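Local coordinates for protein vanadium-dependent bromoperoxidase (Corallina officinalis, PDB 1QHB) that uses bound vanadate and hydrogen peroxide to oxidise bromide and so brominate organic substrates, working as a dodecamer with a stabilising calcium ion in each subunit, at residues Ile171-Phe176 with Pro235-Phe240; Pro229-Gly234 with Leu537-Ala542; Leu27-Val32 with Leu571-Leu576. One frame throughout, in Å; residues are numbered along the deposited sequence.

In the fold
From the N terminus, the first half of contact 3 comes at 27-32, around the end of helix 11-28, and its partner follows at 571-576, near the end of helix 553-574, spanning most of the chain. Within it, 171-176 waits for 235-240 (contact 1) and 229-234 for 537-542 (contact 2). These two closures cross, because 229-234 lies between the halves of contact 1 while its partner 537-542 lies beyond both. They also touch: Asn-540 reaches the backbone of Tyr-236 and Ser-238, so one loop run is tied both to helix 530-548 and to the loop at 171-176. Contact 3 stands apart, about 15 Å from contact 2 and about 17 Å from contact 1 between nearest atoms.

Contact 1: residues Ile171-Phe176 with Pro235-Phe240; sequences IEFSEF and PYLSQF
Tyr-236 lays one face of its ring against Phe-173, and nearly every carbon along the tyrosine takes part. Its CG stands anti to the backbone N (chi1 -173°), which carries the ring out from the 235-240 loop to the phenyl group. At the root, Tyr-236 CB lies 4.1 Å from Phe-173 CD1. One step out, Tyr-236 CG is 3.7 Å from the same Phe-173 CD1. The tightest approach comes along one side of the tyrosine ring, where CD1 and CE1 of Tyr-236 are each 3.6 Å from Phe-173 CE1; that phenyl carbon sits over the tyrosine face, displaced toward the rim. The result is an offset stack with ring centroids 4.6 Å apart and planes tilted by 28°, so the phenyl ring leans on its partner through the CD1-CE1 side. At the tip, Tyr-236 OH turns to another partner, the carbonyl of Phe-224, which ties down the polar end of the ring. The next residue widens the apolar patch: Leu-237 CD1 lies 4.0 Å from Phe-173 CD2, the ring's other ortho carbon, and the two side chains cross at about a right angle. The contact thus joins the short 3-10 turn after helix 153-167 to the long loop ahead of strand 251-253. Tyr-236 also packs on Ile-543 and Met-547 of helix 530-548, and its side chain lies about 11 Å from that of Arg-545, one of the vanadate-site residues, while Ser-174 bonds to the carbonyl of Val-512 in strand 510-512.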
loop_
_atom_site.group_PDB
_atom_site.type_symbol
_atom_site.label_atom_id
_atom_site.label_comp_id
_atom_site.label_asym_id
_atom_site.label_seq_id
_atom_site.Cartn_x
_atom_site.Cartn_y
_atom_site.Cartn_z
ATOM N N ILE A 171 -37.020 -50.466 -26.691
ATOM C CA ILE A 171 -38.385 -50.088 -26.392
ATOM C C ILE A 171 -38.593 -48.634 -26.800
ATOM O O ILE A 171 -37.734 -47.774 -26.542
ATOM C CB ILE A 171 -38.623 -50.257 -24.882
ATOM C CG1 ILE A 171 -38.701 -51.768 -24.591
ATOM C CG2 ILE A 171 -39.909 -49.595 -24.431
ATOM C CD1 ILE A 171 -38.921 -52.129 -23.143
ATOM N N GLU A 172 -39.751 -48.322 -27.390
ATOM C CA GLU A 172 -40.087 -46.996 -27.792
ATOM C C GLU A 172 -40.670 -46.155 -26.674
ATOM O O GLU A 172 -41.594 -46.590 -25.995
ATOM C CB GLU A 172 -41.133 -46.983 -28.947
ATOM C CG GLU A 172 -40.579 -47.737 -30.139
ATOM C CD GLU A 172 -41.463 -47.708 -31.364
ATOM O OE1 GLU A 172 -42.422 -46.925 -31.470
ATOM O OE2 GLU A 172 -41.155 -48.462 -32.303
ATOM N N PHE A 173 -40.198 -44.917 -26.541
ATOM C CA PHE A 173 -40.756 -44.035 -25.518
ATOM C C PHE A 173 -42.276 -43.926 -25.595
ATOM O O PHE A 173 -42.986 -43.993 -24.590
ATOM C CB PHE A 173 -40.178 -42.625 -25.697
ATOM C CG PHE A 173 -38.737 -42.555 -25.269
ATOM C CD1 PHE A 173 -38.428 -42.687 -23.928
ATOM C CD2 PHE A 173 -37.729 -42.368 -26.188
ATOM C CE1 PHE A 173 -37.108 -42.639 -23.506
ATOM C CE2 PHE A 173 -36.411 -42.274 -25.750
ATOM C CZ PHE A 173 -36.106 -42.428 -24.434
ATOM N N SER A 174 -42.849 -43.797 -26.791
ATOM C CA SER A 174 -44.285 -43.684 -26.931
ATOM C C SER A 174 -45.035 -44.963 -26.610
ATOM O O SER A 174 -46.266 -44.940 -26.680
ATOM C CB SER A 174 -44.617 -43.259 -28.378
ATOM O OG SER A 174 -44.255 -41.910 -28.590
ATOM N N GLU A 175 -44.406 -46.071 -26.335
ATOM C CA GLU A 175 -45.041 -47.341 -26.069
ATOM C C GLU A 175 -44.745 -47.903 -24.699
ATOM O O GLU A 175 -44.863 -49.110 -24.493
ATOM C CB GLU A 175 -44.562 -48.358 -27.132
ATOM C CG GLU A 175 -45.123 -47.959 -28.495
ATOM C CD GLU A 175 -44.816 -48.954 -29.606
ATOM O OE1 GLU A 175 -43.832 -49.702 -29.494
ATOM O OE2 GLU A 175 -45.565 -48.949 -30.614
ATOM N N PHE A 176 -44.361 -47.056 -23.751
ATOM C CA PHE A 176 -44.083 -47.486 -22.391
ATOM C C PHE A 176 -45.334 -48.078 -21.744
ATOM O O PHE A 176 -45.264 -48.935 -20.869
ATOM C CB PHE A 176 -43.639 -46.278 -21.555
ATOM C CG PHE A 176 -42.172 -46.036 -21.471
ATOM C CD1 PHE A 176 -41.306 -46.417 -22.473
ATOM C CD2 PHE A 176 -41.653 -45.360 -20.368
ATOM C CE1 PHE A 176 -39.939 -46.199 -22.395
ATOM C CE2 PHE A 176 -40.303 -45.137 -20.273
ATOM C CZ PHE A 176 -39.452 -45.537 -21.280
ATOM N N PRO A 235 -44.989 -35.745 -21.675
ATOM C CA PRO A 235 -44.174 -36.714 -22.376
ATOM C C PRO A 235 -42.757 -36.786 -21.842
ATOM O O PRO A 235 -42.228 -35.826 -21.281
ATOM C CB PRO A 235 -44.219 -36.297 -23.829
ATOM C CG PRO A 235 -45.347 -35.329 -23.926
ATOM C CD PRO A 235 -45.497 -34.690 -22.579
ATOM N N TYR A 236 -42.131 -37.935 -22.096
ATOM C CA TYR A 236 -40.797 -38.205 -21.614
ATOM C C TYR A 236 -39.820 -37.201 -22.217
ATOM O O TYR A 236 -38.941 -36.699 -21.534
ATOM C CB TYR A 236 -40.425 -39.644 -22.043
ATOM C CG TYR A 236 -39.105 -40.012 -21.399
ATOM C CD1 TYR A 236 -37.924 -39.529 -21.928
ATOM C CD2 TYR A 236 -39.041 -40.794 -20.267
ATOM C CE1 TYR A 236 -36.705 -39.796 -21.348
ATOM C CE2 TYR A 236 -37.800 -41.092 -19.689
ATOM C CZ TYR A 236 -36.660 -40.572 -20.212
ATOM O OH TYR A 236 -35.426 -40.805 -19.657
ATOM N N LEU A 237 -39.877 -37.049 -23.551
ATOM C CA LEU A 237 -38.955 -36.210 -24.284
ATOM C C LEU A 237 -39.386 -34.747 -24.331
ATOM O O LEU A 237 -40.535 -34.336 -24.512
ATOM C CB LEU A 237 -38.746 -36.689 -25.716
ATOM C CG LEU A 237 -38.098 -38.075 -25.856
ATOM C CD1 LEU A 237 -38.268 -38.580 -27.276
ATOM C CD2 LEU A 237 -36.619 -38.074 -25.506
ATOM N N SER A 238 -38.357 -33.920 -24.098
ATOM C CA SER A 238 -38.558 -32.489 -24.089
ATOM C C SER A 238 -39.046 -32.139 -25.463
ATOM O O SER A 238 -38.481 -32.645 -26.465
ATOM C CB SER A 238 -37.186 -31.811 -23.812
ATOM O OG SER A 238 -37.320 -30.397 -24.046
ATOM N N GLN A 239 -39.924 -31.140 -25.598
ATOM C CA GLN A 239 -40.333 -30.704 -26.924
ATOM C C GLN A 239 -39.123 -30.259 -27.729
ATOM O O GLN A 239 -39.064 -30.343 -28.960
ATOM C CB GLN A 239 -41.291 -29.478 -26.829
ATOM C CG GLN A 239 -42.603 -29.804 -26.098
ATOM C CD GLN A 239 -43.370 -30.881 -26.879
ATOM O OE1 GLN A 239 -43.794 -30.653 -28.020
ATOM N NE2 GLN A 239 -43.449 -32.031 -26.226
ATOM N N PHE A 240 -38.107 -29.708 -27.083
ATOM C CA PHE A 240 -36.960 -29.107 -27.744
ATOM C C PHE A 240 -36.005 -30.067 -28.427
ATOM O O PHE A 240 -35.117 -29.577 -29.181
ATOM C CB PHE A 240 -36.183 -28.240 -26.712
ATOM C CG PHE A 240 -37.006 -27.074 -26.203
ATOM C CD1 PHE A 240 -37.620 -26.180 -27.046
ATOM C CD2 PHE A 240 -37.161 -26.883 -24.852
ATOM C CE1 PHE A 240 -38.339 -25.105 -26.548
ATOM C CE2 PHE A 240 -37.908 -25.833 -24.344
ATOM C CZ PHE A 240 -38.498 -24.947 -25.183
#

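Contact 2: residues Pro229-Gly234 with Leu537-Ala542; sequences PGSEVG and LADNVA
Ser-231 and Asp-539 point their side chains at one another, the serine from a turn in the loop and the aspartate from the flank of helix 530-548. Ser-231 OG donates to Asp-539 OD2 over just 2.6 Å, a short bond. The hydroxyl comes in at the anti lone pair of OD2, the side facing away from the other carboxylate oxygen. It therefore sits back along the aspartate, with Ser-231 OG 3.4 Å from Asp-539 CB, while Ser-231 CB stays 3.3 Å from Asp-539 OD2. The first torsion of the aspartate, -97°, is well off staggered; in this pose OD2 meets both the serine hydroxyl and a second donor, the backbone N of Leu-228, so one buried oxygen holds the loop at two points. Replacing Asp-539 with an alanine would probably leave the Ser-231 hydroxyl and the Leu-228 N-H without their acceptor and free the serine side chain to turn. Ser-231 is itself held in place as the second residue of a type I beta turn, closed by Val-233 N to Gly-230 O at 3.3 Å. Gly-230 starts that turn with a positive phi of 111°, which suits a glycine. Neighbouring helix residues add further grips: Asn-535 takes the carbonyl of Pro-229, and Lys-536 that of Val-233. This is the helical core of a vanadium haloperoxidase, in which Ala-538 and Val-541 pack on helix 484-499, Val-541 against His-485, and helix 530-548 carries Arg-545 as helix 484-499 carries His-485, both residues of the vanadate site.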
loop_
_atom_site.group_PDB
_atom_site.type_symbol
_atom_site.label_atom_id
_atom_site.label_comp_id
_atom_site.label_asym_id
_atom_site.label_seq_id
_atom_site.Cartn_x
_atom_site.Cartn_y
_atom_site.Cartn_z
ATOM N N PRO A 229 -37.627 -30.274 -11.681
ATOM C CA PRO A 229 -38.992 -29.834 -11.789
ATOM C C PRO A 229 -39.351 -29.701 -13.267
ATOM O O PRO A 229 -38.638 -28.974 -13.974
ATOM C CB PRO A 229 -39.065 -28.477 -11.081
ATOM C CG PRO A 229 -37.818 -28.421 -10.292
ATOM C CD PRO A 229 -36.784 -29.354 -10.860
ATOM N N GLY A 230 -40.418 -30.386 -13.657
ATOM C CA GLY A 230 -40.828 -30.264 -15.077
ATOM C C GLY A 230 -40.587 -31.593 -15.794
ATOM O O GLY A 230 -41.363 -31.921 -16.714
ATOM N N SER A 231 -39.570 -32.357 -15.405
ATOM C CA SER A 231 -39.286 -33.628 -16.026
ATOM C C SER A 231 -40.365 -34.696 -15.892
ATOM O O SER A 231 -40.478 -35.559 -16.779
ATOM C CB SER A 231 -37.984 -34.261 -15.467
ATOM O OG SER A 231 -36.915 -33.492 -16.005
ATOM N N GLU A 232 -41.148 -34.649 -14.823
ATOM C CA GLU A 232 -42.220 -35.616 -14.632
ATOM C C GLU A 232 -43.566 -35.215 -15.163
ATOM O O GLU A 232 -44.498 -35.998 -15.066
ATOM C CB GLU A 232 -42.287 -36.014 -13.135
ATOM C CG GLU A 232 -41.077 -36.929 -12.935
ATOM C CD GLU A 232 -40.760 -37.417 -11.552
ATOM O OE1 GLU A 232 -41.662 -37.733 -10.765
ATOM O OE2 GLU A 232 -39.558 -37.527 -11.227
ATOM N N VAL A 233 -43.652 -34.069 -15.842
ATOM C CA VAL A 233 -44.925 -33.630 -16.392
ATOM C C VAL A 233 -44.989 -33.932 -17.862
ATOM O O VAL A 233 -44.074 -33.469 -18.556
ATOM C CB VAL A 233 -45.070 -32.093 -16.223
ATOM C CG1 VAL A 233 -46.397 -31.605 -16.822
ATOM C CG2 VAL A 233 -45.005 -31.706 -14.749
ATOM N N GLY A 234 -46.003 -34.598 -18.373
ATOM C CA GLY A 234 -46.088 -34.711 -19.831
ATOM C C GLY A 234 -45.180 -35.799 -20.366
ATOM O O GLY A 234 -44.713 -36.732 -19.697
ATOM N N LEU A 537 -35.139 -31.281 -20.830
ATOM C CA LEU A 537 -34.097 -31.452 -21.820
ATOM C C LEU A 537 -32.733 -31.730 -21.163
ATOM O O LEU A 537 -31.993 -32.665 -21.544
ATOM C CB LEU A 537 -33.993 -30.175 -22.666
ATOM C CG LEU A 537 -32.920 -30.132 -23.774
ATOM C CD1 LEU A 537 -33.214 -31.180 -24.824
ATOM C CD2 LEU A 537 -32.872 -28.757 -24.429
ATOM N N ALA A 538 -32.414 -30.975 -20.117
ATOM C CA ALA A 538 -31.211 -31.267 -19.328
ATOM C C ALA A 538 -31.256 -32.675 -18.796
ATOM O O ALA A 538 -30.305 -33.440 -18.925
ATOM C CB ALA A 538 -31.059 -30.287 -18.154
ATOM N N ASP A 539 -32.437 -33.047 -18.224
ATOM C CA ASP A 539 -32.569 -34.424 -17.741
ATOM C C ASP A 539 -32.477 -35.432 -18.882
ATOM O O ASP A 539 -31.926 -36.507 -18.645
ATOM C CB ASP A 539 -33.852 -34.587 -16.934
ATOM C CG ASP A 539 -33.724 -34.480 -15.440
ATOM O OD1 ASP A 539 -32.614 -34.733 -14.874
ATOM O OD2 ASP A 539 -34.738 -34.156 -14.760
ATOM N N ASN A 540 -33.022 -35.191 -20.055
ATOM C CA ASN A 540 -32.969 -36.145 -21.168
ATOM C C ASN A 540 -31.541 -36.407 -21.632
ATOM O O ASN A 540 -31.061 -37.514 -21.889
ATOM C CB ASN A 540 -33.730 -35.549 -22.349
ATOM C CG ASN A 540 -35.245 -35.529 -22.310
ATOM O OD1 ASN A 540 -35.812 -34.846 -23.159
ATOM N ND2 ASN A 540 -35.928 -36.232 -21.417
ATOM N N VAL A 541 -30.745 -35.317 -21.763
ATOM C CA VAL A 541 -29.359 -35.508 -22.185
ATOM C C VAL A 541 -28.558 -36.219 -21.111
ATOM O O VAL A 541 -27.791 -37.131 -21.423
ATOM C CB VAL A 541 -28.739 -34.158 -22.545
ATOM C CG1 VAL A 541 -27.242 -34.274 -22.804
ATOM C CG2 VAL A 541 -29.520 -33.561 -23.720
ATOM N N ALA A 542 -28.695 -35.916 -19.849
ATOM C CA ALA A 542 -27.969 -36.509 -18.741
ATOM C C ALA A 542 -28.367 -37.967 -18.569
ATOM O O ALA A 542 -27.461 -38.811 -18.477
ATOM C CB ALA A 542 -28.362 -35.738 -17.447
#

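Contact 3: residues Leu27-Val32 with Leu571-Leu576; sequences LARGAV and LEEQSL
Glu-573 OE2 is gripped by two nitrogens of one arginine: Arg-29 NH1 at 2.8 Å and Arg-29 NH2 at 3.0 Å. The guanidinium comes end-on, with the oxygen close to its plane; NH1 lies nearly in line with the CD-OE2 bond, whereas NH2 takes the anti lone pair. The carboxylate plane is turned 35° from the guanidinium. NH2 also reaches the neighbouring acid, Arg-29 NH2 to Glu-572 OE1 at 3.2 Å, again through an anti lone pair and fairly straight at 160°. Arg-29 NE adds a weak bond to that same Glu-572 OE1. Extended from CG to NE, the arginine chain brings the guanidinium edge to both consecutive glutamates, making a three-residue salt-bridge network in which one positive charge probably offsets part of two negative ones. The network fastens the end of the N-terminal helix 11-28, where Gly-30 breaks from helical geometry with a positive phi, to the C-terminal part of helix 553-574, where Ser-575 OG donates to Glu-572 O at 2.6 Å. The other oxygen of Glu-573, OE1, accepts from Gly-136 N and forms a salt bridge with Arg-19 of a second subunit. Leu-134 of that subunit packs on Glu-573 as well, and Pro-4 of another subunit packs on Ser-575 and Leu-576.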
loop_
_atom_site.group_PDB
_atom_site.type_symbol
_atom_site.label_atom_id
_atom_site.label_comp_id
_atom_site.label_asym_id
_atom_site.label_seq_id
_atom_site.Cartn_x
_atom_site.Cartn_y
_atom_site.Cartn_z
ATOM N N LEU A 27 -13.496 -13.953 -5.076
ATOM C CA LEU A 27 -12.660 -14.354 -3.946
ATOM C C LEU A 27 -13.499 -14.343 -2.660
ATOM O O LEU A 27 -13.487 -15.286 -1.851
ATOM C CB LEU A 27 -11.455 -13.398 -3.801
ATOM C CG LEU A 27 -10.587 -13.617 -2.577
ATOM C CD1 LEU A 27 -9.916 -14.992 -2.577
ATOM C CD2 LEU A 27 -9.465 -12.589 -2.523
ATOM N N ALA A 28 -14.366 -13.346 -2.477
ATOM C CA ALA A 28 -15.184 -13.267 -1.290
ATOM C C ALA A 28 -16.207 -14.377 -1.198
ATOM O O ALA A 28 -16.675 -14.622 -0.064
ATOM C CB ALA A 28 -15.869 -11.909 -1.150
ATOM N N ARG A 29 -16.539 -15.135 -2.251
ATOM C CA ARG A 29 -17.521 -16.199 -2.085
ATOM C C ARG A 29 -16.985 -17.318 -1.207
ATOM O O ARG A 29 -17.835 -17.990 -0.635
ATOM C CB ARG A 29 -17.942 -16.954 -3.338
ATOM C CG ARG A 29 -18.673 -16.102 -4.335
ATOM C CD ARG A 29 -19.132 -17.065 -5.452
ATOM N NE ARG A 29 -19.581 -16.214 -6.543
ATOM C CZ ARG A 29 -18.964 -15.978 -7.680
ATOM N NH1 ARG A 29 -17.800 -16.498 -8.018
ATOM N NH2 ARG A 29 -19.641 -15.176 -8.467
ATOM N N GLY A 30 -15.678 -17.483 -1.134
ATOM C CA GLY A 30 -15.118 -18.514 -0.279
ATOM C C GLY A 30 -14.947 -19.762 -1.160
ATOM O O GLY A 30 -15.438 -19.782 -2.290
ATOM N N ALA A 31 -14.247 -20.726 -0.634
ATOM C CA ALA A 31 -14.012 -21.986 -1.337
ATOM C C ALA A 31 -14.491 -23.096 -0.411
ATOM O O ALA A 31 -14.455 -22.913 0.806
ATOM C CB ALA A 31 -12.541 -22.103 -1.718
ATOM N N VAL A 32 -15.151 -24.131 -0.904
ATOM C CA VAL A 32 -15.551 -25.220 -0.010
ATOM C C VAL A 32 -14.690 -26.433 -0.355
ATOM O O VAL A 32 -14.266 -26.651 -1.486
ATOM C CB VAL A 32 -17.032 -25.581 -0.062
ATOM C CG1 VAL A 32 -17.883 -24.329 0.256
ATOM C CG2 VAL A 32 -17.409 -26.109 -1.414
ATOM N N LEU A 571 -22.869 -15.257 -14.057
ATOM C CA LEU A 571 -23.801 -14.109 -14.227
ATOM C C LEU A 571 -23.540 -13.038 -13.174
ATOM O O LEU A 571 -23.616 -11.844 -13.482
ATOM C CB LEU A 571 -25.247 -14.565 -14.056
ATOM C CG LEU A 571 -25.726 -15.398 -15.255
ATOM C CD1 LEU A 571 -27.121 -15.912 -14.964
ATOM C CD2 LEU A 571 -25.653 -14.556 -16.500
ATOM N N GLU A 572 -23.293 -13.447 -11.937
ATOM C CA GLU A 572 -23.037 -12.445 -10.878
ATOM C C GLU A 572 -21.809 -11.572 -11.132
ATOM O O GLU A 572 -21.865 -10.372 -10.887
ATOM C CB GLU A 572 -22.795 -13.042 -9.481
ATOM C CG GLU A 572 -24.041 -13.818 -9.027
ATOM C CD GLU A 572 -23.805 -14.530 -7.705
ATOM O OE1 GLU A 572 -22.620 -14.763 -7.365
ATOM O OE2 GLU A 572 -24.810 -14.844 -7.028
ATOM N N GLU A 573 -20.734 -12.194 -11.603
ATOM C CA GLU A 573 -19.519 -11.443 -11.917
ATOM C C GLU A 573 -19.705 -10.524 -13.115
ATOM O O GLU A 573 -19.191 -9.389 -13.028
ATOM C CB GLU A 573 -18.375 -12.415 -12.182
ATOM C CG GLU A 573 -17.861 -12.981 -10.857
ATOM C CD GLU A 573 -17.010 -14.223 -11.131
ATOM O OE1 GLU A 573 -16.107 -14.202 -11.994
ATOM O OE2 GLU A 573 -17.312 -15.211 -10.427
ATOM N N GLN A 574 -20.444 -10.976 -14.100
ATOM C CA GLN A 574 -20.733 -10.173 -15.273
ATOM C C GLN A 574 -21.688 -9.042 -15.004
ATOM O O GLN A 574 -21.701 -8.053 -15.760
ATOM C CB GLN A 574 -21.316 -11.077 -16.373
ATOM C CG GLN A 574 -20.153 -11.778 -17.096
ATOM C CD GLN A 574 -20.700 -12.567 -18.307
ATOM O OE1 GLN A 574 -21.873 -12.521 -18.632
ATOM N NE2 GLN A 574 -19.802 -13.284 -18.966
ATOM N N SER A 575 -22.421 -9.052 -13.899
ATOM C CA SER A 575 -23.350 -7.990 -13.580
ATOM C C SER A 575 -22.598 -6.713 -13.260
ATOM O O SER A 575 -23.167 -5.635 -13.424
ATOM C CB SER A 575 -24.270 -8.356 -12.412
ATOM O OG SER A 575 -23.531 -8.431 -11.202
ATOM N N LEU A 576 -21.311 -6.759 -12.905
ATOM C CA LEU A 576 -20.555 -5.551 -12.645
ATOM C C LEU A 576 -20.211 -4.812 -13.918
ATOM O O LEU A 576 -19.841 -3.658 -13.816
ATOM C CB LEU A 576 -19.282 -5.864 -11.874
ATOM C CG LEU A 576 -19.491 -6.580 -10.517
ATOM C CD1 LEU A 576 -18.123 -6.971 -9.985
ATOM C CD2 LEU A 576 -20.219 -5.686 -9.535
#